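Local coordinates for protein UDP-glucose:anthocyanidin 3-O-glucosyltransferase (Clitoria ternatea, PDB 4REL) that belongs to the UDP-glycosyltransferase family, adopts the GT-B fold with two Rossmann-like domains, and holds 3,5,7-trihydroxy-2-(4-hydroxyphenyl)-4H-chromen-4-one in a pocket, at residues A[357-362]-A[373-378]. Sequence-based numbering, arbitrary orientation.
Sequences VPMICR and RVIQDI
Met359 and Cys361 meet Ile375 without any flat group between them; the flat groups that interact within the helix lie around Asp377, away from this packing. The Asp377 carboxylate lies at the edge of the Arg373 guanidinium, and Arg373 NH1 reaches Asp377 OD2 at 3.1 Å in a salt bridge, approaching from well above the carboxylate plane (51°). Gln376 NE2 donates to Asp377 OD1 at 3.0 Å, with the acceptor in the amide plane. Gln376 OE1 accepts a hydrogen bond from the backbone N-H of Ile384, tying the helix to strand 382-384, while Arg373 NE pairs with Asp177.

Toward the sheet, Ile375 packs the helix of the beta-alpha-beta unit 359-361, 368-378, 382-384 against its first strand. Its CD1 sits 3.6 Å from Met359 CE and 3.7 Å from Met359 SD, the two side chains crossing at about a right angle. A bend at chi3 (-79°) turns the methionine methyl onto the isoleucine. Alongside, Cys361 SG rests 3.8 Å from Ile375 CG2, so alternate residues of the strand grip one helix side chain. Val349 of helix 346-354 also touches Ile375. Thioether, thiol and aliphatic branches thus join through apolar packing in a buried setting, with no hydrogen bond crossing between the segments, leaving the polar ties to other faces of the helix.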
loop_
_atom_site.group_PDB
_atom_site.type_symbol
_atom_site.label_atom_id
_atom_site.label_comp_id
_atom_site.label_asym_id
_atom_site.label_seq_id
_atom_site.Cartn_x
_atom_site.Cartn_y
_atom_site.Cartn_z
ATOM N N VAL A 357 11.280 9.420 -8.275
ATOM C CA VAL A 357 11.909 9.958 -7.073
ATOM C C VAL A 357 12.586 8.839 -6.294
ATOM O O VAL A 357 11.926 7.881 -5.879
ATOM C CB VAL A 357 10.898 10.679 -6.172
ATOM C CG1 VAL A 357 11.597 11.179 -4.900
ATOM C CG2 VAL A 357 10.279 11.837 -6.922
ATOM N N PRO A 358 13.908 8.949 -6.094
ATOM C CA PRO A 358 14.651 7.923 -5.357
ATOM C C PRO A 358 14.318 7.988 -3.869
ATOM O O PRO A 358 13.819 9.016 -3.404
ATOM C CB PRO A 358 16.114 8.297 -5.613
ATOM C CG PRO A 358 16.082 9.762 -5.874
ATOM C CD PRO A 358 14.791 10.015 -6.607
ATOM N N MET A 359 14.560 6.908 -3.130
ATOM C CA MET A 359 14.077 6.844 -1.750
ATOM C C MET A 359 15.151 6.555 -0.711
ATOM O O MET A 359 16.144 5.906 -0.998
ATOM C CB MET A 359 12.973 5.791 -1.640
ATOM C CG MET A 359 11.647 6.248 -2.227
ATOM S SD MET A 359 10.479 4.907 -2.500
ATOM C CE MET A 359 11.123 4.207 -4.025
ATOM N N ILE A 360 14.934 7.068 0.500
ATOM C CA ILE A 360 15.676 6.647 1.685
ATOM C C ILE A 360 14.643 5.986 2.571
ATOM O O ILE A 360 13.614 6.594 2.888
ATOM C CB ILE A 360 16.279 7.839 2.440
ATOM C CG1 ILE A 360 17.358 8.513 1.597
ATOM C CG2 ILE A 360 16.864 7.387 3.791
ATOM C CD1 ILE A 360 17.770 9.889 2.108
ATOM N N CYS A 361 14.906 4.742 2.959
ATOM C CA CYS A 361 13.875 3.873 3.522
ATOM C C CYS A 361 14.133 3.546 4.979
ATOM O O CYS A 361 15.242 3.181 5.350
ATOM C CB CYS A 361 13.840 2.548 2.759
ATOM S SG CYS A 361 13.544 2.714 0.978
ATOM N N ARG A 362 13.097 3.674 5.796
ATOM C CA ARG A 362 13.138 3.169 7.161
ATOM C C ARG A 362 11.847 2.395 7.385
ATOM O O ARG A 362 10.859 2.953 7.859
ATOM C CB ARG A 362 13.259 4.326 8.162
ATOM C CG ARG A 362 13.843 3.953 9.538
ATOM C CD ARG A 362 12.986 2.905 10.244
ATOM N NE ARG A 362 13.124 2.875 11.696
ATOM C CZ ARG A 362 12.717 1.859 12.452
ATOM N NH1 ARG A 362 12.156 0.793 11.888
ATOM N NH2 ARG A 362 12.866 1.910 13.770
ATOM N N ARG A 373 13.766 -3.551 0.857
ATOM C CA ARG A 373 14.764 -4.416 0.224
ATOM C C ARG A 373 14.659 -4.382 -1.303
ATOM O O ARG A 373 15.677 -4.351 -1.999
ATOM C CB ARG A 373 14.640 -5.863 0.723
ATOM C CG ARG A 373 15.671 -6.836 0.100
ATOM C CD ARG A 373 17.100 -6.495 0.543
ATOM N NE ARG A 373 17.176 -6.473 1.997
ATOM C CZ ARG A 373 18.124 -5.861 2.698
ATOM N NH1 ARG A 373 19.115 -5.225 2.082
ATOM N NH2 ARG A 373 18.081 -5.888 4.020
ATOM N N VAL A 374 13.434 -4.425 -1.829
ATOM C CA VAL A 374 13.241 -4.367 -3.278
ATOM C C VAL A 374 13.788 -3.041 -3.804
ATOM O O VAL A 374 14.517 -2.990 -4.803
ATOM C CB VAL A 374 11.754 -4.551 -3.670
ATOM C CG1 VAL A 374 11.546 -4.276 -5.156
ATOM C CG2 VAL A 374 11.280 -5.959 -3.323
ATOM N N ILE A 375 13.470 -1.969 -3.093
ATOM C CA ILE A 375 13.924 -0.640 -3.491
ATOM C C ILE A 375 15.456 -0.561 -3.551
ATOM O O ILE A 375 16.034 -0.076 -4.524
ATOM C CB ILE A 375 13.359 0.434 -2.534
ATOM C CG1 ILE A 375 11.891 0.703 -2.874
ATOM C CG2 ILE A 375 14.160 1.721 -2.644
ATOM C CD1 ILE A 375 11.104 1.387 -1.753
ATOM N N GLN A 376 16.123 -1.044 -2.511
ATOM C CA GLN A 376 17.575 -0.929 -2.463
ATOM C C GLN A 376 18.308 -1.935 -3.353
ATOM O O GLN A 376 19.268 -1.572 -4.036
ATOM C CB GLN A 376 18.093 -1.092 -1.036
ATOM C CG GLN A 376 19.604 -0.852 -0.919
ATOM C CD GLN A 376 20.135 -1.082 0.479
ATOM O OE1 GLN A 376 20.141 -0.173 1.319
ATOM N NE2 GLN A 376 20.590 -2.313 0.744
ATOM N N ASP A 377 17.886 -3.198 -3.325
ATOM C CA ASP A 377 18.717 -4.274 -3.900
ATOM C C ASP A 377 18.229 -4.854 -5.224
ATOM O O ASP A 377 18.981 -5.530 -5.933
ATOM C CB ASP A 377 18.920 -5.397 -2.876
ATOM C CG ASP A 377 19.848 -4.992 -1.747
ATOM O OD1 ASP A 377 20.384 -3.868 -1.788
ATOM O OD2 ASP A 377 20.047 -5.802 -0.819
ATOM N N ILE A 378 16.978 -4.581 -5.565
ATOM C CA ILE A 378 16.425 -5.080 -6.814
ATOM C C ILE A 378 16.275 -3.948 -7.836
ATOM O O ILE A 378 16.992 -3.918 -8.841
ATOM C CB ILE A 378 15.105 -5.834 -6.578
ATOM C CG1 ILE A 378 15.367 -7.047 -5.681
ATOM C CG2 ILE A 378 14.490 -6.272 -7.900
ATOM C CD1 ILE A 378 14.115 -7.882 -5.400
#